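Local coordinates for protein serine acetyltransferase (Neisseria gonorrhoeae, PDB 6WYE) that probably catalyses transfer of the acetyl group of acetyl-CoA to L-serine, giving O-acetyl-L-serine, the first step of L-cysteine synthesis from serine, at residues A53-L56 and H57-L61; N142-L145 and Y146-R150; Q158-M161 and S162-F165. All blocks are in the same frame, centred on the assembly; numbering follows the deposited sequence. Where two conformers were deposited one is given.

In the fold
Contacts 1 and 3 lie within single helices; contact 2 runs from the last turn of helix 131-147 into the loop after it. Contact 1, on helix 53-61, mixes buried apolar side chains with backbone bonding in a pi-type turn. Contact 2 is the most exposed, with three exposed residues and a surface salt bridge. Contact 3, on helix 151-165, is partly buried with no exposed residue; it combines the Arg160-Glu163 salt bridge and a water bridge with Met161-Phe165 packing. Contacts 2 and 3 touch where Asn142 meets Gln158 and Met161; contact 1 stands about 12 Å from contact 3 between nearest atoms. Contacts 1 and 3 have residues against neighbouring subunits; contact 2 reaches one through Arg150.

Contact 1: residues A53-L56 and H57-L61; sequences ASFL and HQTVL
Leu56 O takes two backbone N-H groups at once. Leu61 N lies in its carbonyl plane at 3.0 Å from Leu56 O, the five-residue spacing of a pi-type turn. Val60 N is 2.9 Å from Leu56 O but stands 40° out of that plane, so it does not use a lone pair. One residue earlier, Thr59 N bonds Phe55 O at 2.8 Å. Thr59 places OG1 beside its own backbone N (chi1 -60°), which brings the hydroxyl back over the preceding turn. There OG1 makes a weak approach to Phe55 O at 3.0 Å, and the proton may go to another acceptor. The same OG1 lies 3.3 Å from CD1 of the Phe55 ring, to which it comes obliquely. At the start of the helix, Ala53 O accepts His57 N. In this conformer of His57 the same oxygen also meets the edge of the ring in plane, with a weak bond from ND1 at 3.4 Å. One face of the ring then carries Leu61 CD1, 3.5 Å above its centre. Leu56 and Val60 turn to Leu128 of helix 124-129 and to Thr42 of helix 34-48. Ser54 OG bonds Pro50 O of the second subunit. The arrangement is a pi-type turn closing an alpha helix, within the N-terminal serine acetyltransferase region.

Contact 2: residues N142-L145 and Y146-R150; sequences NHRL and YLDGR
Tyr146 meets the preceding turn through its backbone: its N bonds Asn142 O, and CB packs against the carbonyl oxygens of Asn142 and His143. Its ring leads away and makes a cation-pi contact with Lys151. Leu147 N bonds His143 O at 2.9 Å. The CD1 methyl of Leu147 sits over one face of the His143 imidazole, 4.0 Å from the ring centroid, a CH-pi contact. His143 has CG anti to its backbone N (chi1 -173°), which swings the ring along the helix to that methyl, while ND1 bonds Pro171 O. CB of Leu147 also lies 3.5 Å from Arg144 NH1. Asp148 N bonds Arg144 O, and its carboxylate turns back to the same arginine. NH1 of Arg144 gives a salt bridge to OD1 of Asp148 at 2.9 Å. The donor comes on the syn side, 30° out of the carboxylate plane. The guanidinium and carboxylate planes are 22° apart. The bend of Arg144 at chi2 puts CD 3.3 Å from Asp148 OD2, and the bend at chi3 turns the guanidinium toward OD1. Gly149 has positive phi, and its N bonds Tyr146 O. Arg150 N then bonds Leu145 O at 2.9 Å, completing a Schellman motif. The side chain of Arg150 runs past Leu145 CD2 and pairs with Glu49 of the fifth subunit. Arg150 is also the N-cap of helix 151-165. The chemistry implies a helix end closed by backbone bonds, with an ion pair on an exposed side that would partly balance the arginine charge.

Contact 3: residues Q158-M161 and S162-F165; sequences QNRM and SEVF
Arg160 meets both Glu163 and Val164 with its guanidinium group. CG stands beside the backbone N (chi1 -86°), and bends at chi2 and chi3 turn the chain along the helix toward the next turn. CD comes to 3.8 Å from Glu163 OE1. NE bonds Leu78 O. CZ lies 3.6 Å from Val164 CG2, which sits over one face of the guanidinium, 3.1 Å above its plane and toward the rim. NH1 bonds Glu163 OE1 at 3.2 Å as part of a salt bridge. The oxygen lies in the guanidinium plane and is met nearly along its own C-O axis. The carboxylate is turned 77° against the guanidinium, so the pair is not a flat two-pronged one. NH2 bonds Gly79 O. The three nitrogens thus have three different acceptors, which should fix the rotation of the group.

The other Glu163 oxygen, OE2, takes a bond from a water at a short 2.5 Å. That water accepts from Asn159 ND2 at 2.9 Å and bridges the two side chains. OE2 and Asn159 OD1 also share Lys77 of the fifth subunit, which would ease the closeness of the two oxygens. On another side of the helix, Met161 CG packs on Phe165 CD2 at 4.3 Å, and both side chains touch helices 131-147 and 66-78. Ser162 OG bonds Lys131 of the fifth subunit. The pattern is an i to i+3 salt bridge on a helix that packs within its own subunit and against two neighbouring subunits, in the helical part of this hexapeptide-repeat enzyme.

Contact 1: residues A53-L56 and H57-L61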
loop_
_atom_site.group_PDB
_atom_site.type_symbol
_atom_site.label_atom_id
_atom_site.label_comp_id
_atom_site.label_asym_id
_atom_site.label_seq_id
_atom_site.Cartn_x
_atom_site.Cartn_y
_atom_site.Cartn_z
ATOM N N ALA A 53 0.941 19.524 -6.272
ATOM C CA ALA A 53 -0.275 20.218 -6.689
ATOM C C ALA A 53 -1.519 19.376 -6.441
ATOM O O ALA A 53 -2.511 19.876 -5.907
ATOM C CB ALA A 53 -0.169 20.611 -8.162
ATOM N N SER A 54 -1.477 18.081 -6.778
ATOM C CA SER A 54 -2.695 17.280 -6.669
ATOM C C SER A 54 -3.025 16.933 -5.224
ATOM O O SER A 54 -4.206 16.850 -4.865
ATOM C CB SER A 54 -2.544 15.993 -7.474
ATOM O OG SER A 54 -2.450 16.284 -8.856
ATOM N N PHE A 55 -2.004 16.791 -4.382
ATOM C CA PHE A 55 -2.228 16.664 -2.945
ATOM C C PHE A 55 -2.932 17.898 -2.393
ATOM O O PHE A 55 -3.903 17.779 -1.634
ATOM C CB PHE A 55 -0.889 16.430 -2.253
ATOM C CG PHE A 55 -0.800 16.964 -0.840
ATOM C CD1 PHE A 55 -1.516 16.381 0.190
ATOM C CD2 PHE A 55 0.071 18.003 -0.541
ATOM C CE1 PHE A 55 -1.402 16.858 1.505
ATOM C CE2 PHE A 55 0.204 18.482 0.767
ATOM C CZ PHE A 55 -0.535 17.907 1.795
ATOM N N LEU A 56 -2.449 19.095 -2.762
ATOM C CA LEU A 56 -3.054 20.333 -2.263
ATOM C C LEU A 56 -4.473 20.516 -2.783
ATOM O O LEU A 56 -5.335 21.036 -2.064
ATOM C CB LEU A 56 -2.186 21.535 -2.633
ATOM C CG LEU A 56 -0.821 21.519 -1.961
ATOM C CD1 LEU A 56 0.077 22.574 -2.570
ATOM C CD2 LEU A 56 -0.975 21.722 -0.433
ATOM N N HIS A 57 -4.736 20.095 -4.027
ATOM C CA HIS A 57 -6.090 20.182 -4.566
ATOM C C HIS A 57 -7.025 19.183 -3.885
ATOM O O HIS A 57 -8.179 19.513 -3.592
ATOM C CB HIS A 57 -6.075 19.967 -6.089
ATOM C CG HIS A 57 -6.037 21.242 -6.886
ATOM N ND1 HIS A 57 -4.859 21.877 -7.226
ATOM C CD2 HIS A 57 -7.034 21.999 -7.410
ATOM C CE1 HIS A 57 -5.132 22.967 -7.925
ATOM N NE2 HIS A 57 -6.443 23.064 -8.051
ATOM N N GLN A 58 -6.548 17.961 -3.614
ATOM C CA GLN A 58 -7.404 16.961 -2.979
ATOM C C GLN A 58 -7.567 17.211 -1.486
ATOM O O GLN A 58 -8.647 16.964 -0.933
ATOM C CB GLN A 58 -6.835 15.553 -3.204
ATOM C CG GLN A 58 -6.987 15.045 -4.634
ATOM C CD GLN A 58 -5.982 13.956 -4.983
ATOM O OE1 GLN A 58 -5.276 13.438 -4.112
ATOM N NE2 GLN A 58 -5.888 13.630 -6.272
ATOM N N THR A 59 -6.532 17.720 -0.828
ATOM C CA THR A 59 -6.596 17.958 0.608
ATOM C C THR A 59 -7.213 19.311 0.964
ATOM O O THR A 59 -7.895 19.414 1.988
ATOM C CB THR A 59 -5.195 17.852 1.217
ATOM O OG1 THR A 59 -4.677 16.540 0.979
ATOM C CG2 THR A 59 -5.219 18.126 2.731
ATOM N N VAL A 60 -6.986 20.352 0.158
ATOM C CA VAL A 60 -7.439 21.694 0.521
ATOM C C VAL A 60 -8.438 22.274 -0.482
ATOM O O VAL A 60 -9.586 22.564 -0.124
ATOM C CB VAL A 60 -6.237 22.635 0.688
ATOM C CG1 VAL A 60 -6.712 24.065 0.966
ATOM C CG2 VAL A 60 -5.305 22.109 1.832
ATOM N N LEU A 61 -8.009 22.465 -1.734
ATOM C CA LEU A 61 -8.751 23.358 -2.631
ATOM C C LEU A 61 -10.099 22.781 -3.063
ATOM O O LEU A 61 -11.046 23.543 -3.284
ATOM C CB LEU A 61 -7.899 23.714 -3.852
ATOM C CG LEU A 61 -6.559 24.389 -3.554
ATOM C CD1 LEU A 61 -5.834 24.674 -4.852
ATOM C CD2 LEU A 61 -6.735 25.690 -2.758
#

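Contact 2: residues N142-L145 and Y146-R150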
loop_
_atom_site.group_PDB
_atom_site.type_symbol
_atom_site.label_atom_id
_atom_site.label_comp_id
_atom_site.label_asym_id
_atom_site.label_seq_id
_atom_site.Cartn_x
_atom_site.Cartn_y
_atom_site.Cartn_z
ATOM N N ASN A 142 -10.843 12.982 19.079
ATOM C CA ASN A 142 -10.774 11.775 19.900
ATOM C C ASN A 142 -11.551 11.944 21.196
ATOM O O ASN A 142 -12.263 11.025 21.628
ATOM C CB ASN A 142 -9.322 11.413 20.209
ATOM C CG ASN A 142 -9.074 9.932 20.079
ATOM O OD1 ASN A 142 -9.683 9.274 19.235
ATOM N ND2 ASN A 142 -8.194 9.390 20.919
ATOM N N HIS A 143 -11.437 13.119 21.818
ATOM C CA HIS A 143 -12.161 13.385 23.052
ATOM C C HIS A 143 -13.665 13.311 22.828
ATOM O O HIS A 143 -14.394 12.729 23.642
ATOM C CB HIS A 143 -11.753 14.756 23.599
ATOM C CG HIS A 143 -12.309 15.060 24.953
ATOM N ND1 HIS A 143 -12.119 14.235 26.042
ATOM C CD2 HIS A 143 -13.043 16.108 25.399
ATOM C CE1 HIS A 143 -12.710 14.762 27.099
ATOM N NE2 HIS A 143 -13.281 15.898 26.735
ATOM N N ARG A 144 -14.141 13.870 21.710
ATOM C CA ARG A 144 -15.561 13.796 21.369
ATOM C C ARG A 144 -16.012 12.348 21.177
ATOM O O ARG A 144 -17.084 11.957 21.655
ATOM C CB ARG A 144 -15.829 14.645 20.118
ATOM C CG ARG A 144 -17.188 14.466 19.408
ATOM C CD ARG A 144 -18.396 14.494 20.348
ATOM N NE ARG A 144 -18.482 15.734 21.109
ATOM C CZ ARG A 144 -18.959 15.823 22.348
ATOM N NH1 ARG A 144 -19.408 14.737 22.969
ATOM N NH2 ARG A 144 -18.994 17.000 22.959
ATOM N N LEU A 145 -15.221 11.545 20.461
ATOM C CA LEU A 145 -15.556 10.134 20.271
ATOM C C LEU A 145 -15.633 9.408 21.609
ATOM O O LEU A 145 -16.474 8.520 21.804
ATOM C CB LEU A 145 -14.523 9.478 19.352
ATOM C CG LEU A 145 -14.555 9.968 17.907
ATOM C CD1 LEU A 145 -13.476 9.302 17.069
ATOM C CD2 LEU A 145 -15.949 9.705 17.316
ATOM N N TYR A 146 -14.743 9.762 22.533
ATOM C CA TYR A 146 -14.727 9.158 23.859
ATOM C C TYR A 146 -15.986 9.516 24.641
ATOM O O TYR A 146 -16.623 8.645 25.247
ATOM C CB TYR A 146 -13.475 9.636 24.607
ATOM C CG TYR A 146 -13.224 9.027 25.968
ATOM C CD1 TYR A 146 -12.639 7.778 26.095
ATOM C CD2 TYR A 146 -13.519 9.729 27.129
ATOM C CE1 TYR A 146 -12.384 7.225 27.354
ATOM C CE2 TYR A 146 -13.273 9.188 28.381
ATOM C CZ TYR A 146 -12.707 7.938 28.488
ATOM O OH TYR A 146 -12.459 7.400 29.740
ATOM N N LEU A 147 -16.354 10.802 24.639
ATOM C CA LEU A 147 -17.539 11.255 25.362
ATOM C C LEU A 147 -18.815 10.627 24.829
ATOM O O LEU A 147 -19.739 10.368 25.604
ATOM C CB LEU A 147 -17.648 12.781 25.292
ATOM C CG LEU A 147 -16.558 13.535 26.054
ATOM C CD1 LEU A 147 -16.646 15.053 25.830
ATOM C CD2 LEU A 147 -16.632 13.188 27.535
ATOM N N ASP A 148 -18.897 10.394 23.512
ATOM C CA ASP A 148 -20.024 9.694 22.904
ATOM C C ASP A 148 -20.016 8.194 23.182
ATOM O O ASP A 148 -20.892 7.487 22.674
ATOM C CB ASP A 148 -20.052 9.934 21.394
ATOM C CG ASP A 148 -20.188 11.403 21.036
ATOM O OD1 ASP A 148 -20.416 12.234 21.941
ATOM O OD2 ASP A 148 -20.055 11.730 19.840
ATOM N N GLY A 149 -19.035 7.676 23.920
ATOM C CA GLY A 149 -19.014 6.269 24.243
ATOM C C GLY A 149 -18.265 5.376 23.277
ATOM O O GLY A 149 -18.351 4.149 23.410
ATOM N N ARG A 150 -17.579 5.934 22.277
ATOM C CA ARG A 150 -16.781 5.110 21.364
ATOM C C ARG A 150 -15.363 4.967 21.929
ATOM O O ARG A 150 -14.373 5.467 21.391
ATOM C CB ARG A 150 -16.797 5.704 19.963
ATOM C CG ARG A 150 -18.206 5.808 19.395
ATOM C CD ARG A 150 -18.207 6.230 17.953
ATOM N NE ARG A 150 -17.997 5.107 17.045
ATOM C CZ ARG A 150 -18.067 5.231 15.725
ATOM N NH1 ARG A 150 -18.342 6.420 15.201
ATOM N NH2 ARG A 150 -17.866 4.189 14.932
#

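Contact 3: residues Q158-M161 and S162-F165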
loop_
_atom_site.group_PDB
_atom_site.type_symbol
_atom_site.label_atom_id
_atom_site.label_comp_id
_atom_site.label_asym_id
_atom_site.label_seq_id
_atom_site.Cartn_x
_atom_site.Cartn_y
_atom_site.Cartn_z
ATOM N N GLN A 158 -5.883 6.795 20.026
ATOM C CA GLN A 158 -4.835 7.271 20.934
ATOM C C GLN A 158 -3.509 6.604 20.607
ATOM O O GLN A 158 -2.462 7.257 20.554
ATOM C CB GLN A 158 -5.202 6.989 22.393
ATOM C CG GLN A 158 -4.069 7.298 23.404
ATOM C CD GLN A 158 -4.352 6.757 24.800
ATOM O OE1 GLN A 158 -5.300 6.007 24.999
ATOM N NE2 GLN A 158 -3.520 7.131 25.768
ATOM N N ASN A 159 -3.574 5.290 20.367
ATOM C CA ASN A 159 -2.375 4.482 20.021
ATOM C C ASN A 159 -1.837 4.935 18.659
ATOM O O ASN A 159 -0.605 5.077 18.531
ATOM C CB ASN A 159 -2.676 2.981 20.035
ATOM C CG ASN A 159 -1.523 2.142 19.525
ATOM O OD1 ASN A 159 -1.640 1.480 18.496
ATOM N ND2 ASN A 159 -0.408 2.165 20.236
ATOM N N ARG A 160 -2.729 5.152 17.685
ATOM C CA ARG A 160 -2.296 5.587 16.358
ATOM C C ARG A 160 -1.625 6.951 16.426
ATOM O O ARG A 160 -0.592 7.178 15.783
ATOM C CB ARG A 160 -3.486 5.666 15.390
ATOM C CG ARG A 160 -3.849 4.387 14.677
ATOM C CD ARG A 160 -2.658 3.823 13.935
ATOM N NE ARG A 160 -2.512 4.386 12.603
ATOM C CZ ARG A 160 -1.347 4.486 11.978
ATOM N NH1 ARG A 160 -0.241 4.062 12.583
ATOM N NH2 ARG A 160 -1.286 5.008 10.763
ATOM N N MET A 161 -2.226 7.883 17.173
ATOM C CA MET A 161 -1.614 9.191 17.395
ATOM C C MET A 161 -0.234 9.060 18.017
ATOM O O MET A 161 0.688 9.806 17.667
ATOM C CB MET A 161 -2.500 10.040 18.301
ATOM C CG MET A 161 -3.763 10.605 17.629
ATOM S SD MET A 161 -5.011 11.053 18.866
ATOM C CE MET A 161 -4.125 12.321 19.779
ATOM N N SER A 162 -0.095 8.172 19.003
ATOM C CA SER A 162 1.202 8.018 19.645
ATOM C C SER A 162 2.235 7.478 18.655
ATOM O O SER A 162 3.389 7.925 18.636
ATOM C CB SER A 162 1.062 7.127 20.875
ATOM O OG SER A 162 2.298 6.998 21.531
ATOM N N GLU A 163 1.831 6.517 17.819
ATOM C CA GLU A 163 2.732 5.965 16.812
ATOM C C GLU A 163 3.111 7.007 15.767
ATOM O O GLU A 163 4.291 7.178 15.450
ATOM C CB GLU A 163 2.083 4.751 16.139
ATOM C CG GLU A 163 2.088 3.507 16.996
ATOM C CD GLU A 163 1.402 2.355 16.300
ATOM O OE1 GLU A 163 0.656 2.615 15.326
ATOM O OE2 GLU A 163 1.615 1.201 16.719
ATOM N N VAL A 164 2.119 7.712 15.213
ATOM C CA VAL A 164 2.379 8.544 14.038
ATOM C C VAL A 164 2.953 9.888 14.440
ATOM O O VAL A 164 3.873 10.402 13.786
ATOM C CB VAL A 164 1.092 8.723 13.208
ATOM C CG1 VAL A 164 1.314 9.741 12.083
ATOM C CG2 VAL A 164 0.625 7.377 12.638
ATOM N N PHE A 165 2.431 10.477 15.521
ATOM C CA PHE A 165 2.833 11.809 15.949
ATOM C C PHE A 165 3.837 11.794 17.092
ATOM O O PHE A 165 4.395 12.844 17.407
ATOM C CB PHE A 165 1.610 12.637 16.381
ATOM C CG PHE A 165 0.570 12.833 15.293
ATOM C CD1 PHE A 165 0.945 12.984 13.967
ATOM C CD2 PHE A 165 -0.784 12.873 15.611
ATOM C CE1 PHE A 165 -0.006 13.170 12.973
ATOM C CE2 PHE A 165 -1.739 13.059 14.627
ATOM C CZ PHE A 165 -1.349 13.218 13.298
HETATM O O HOH W 1 1.810 0.614 19.173
#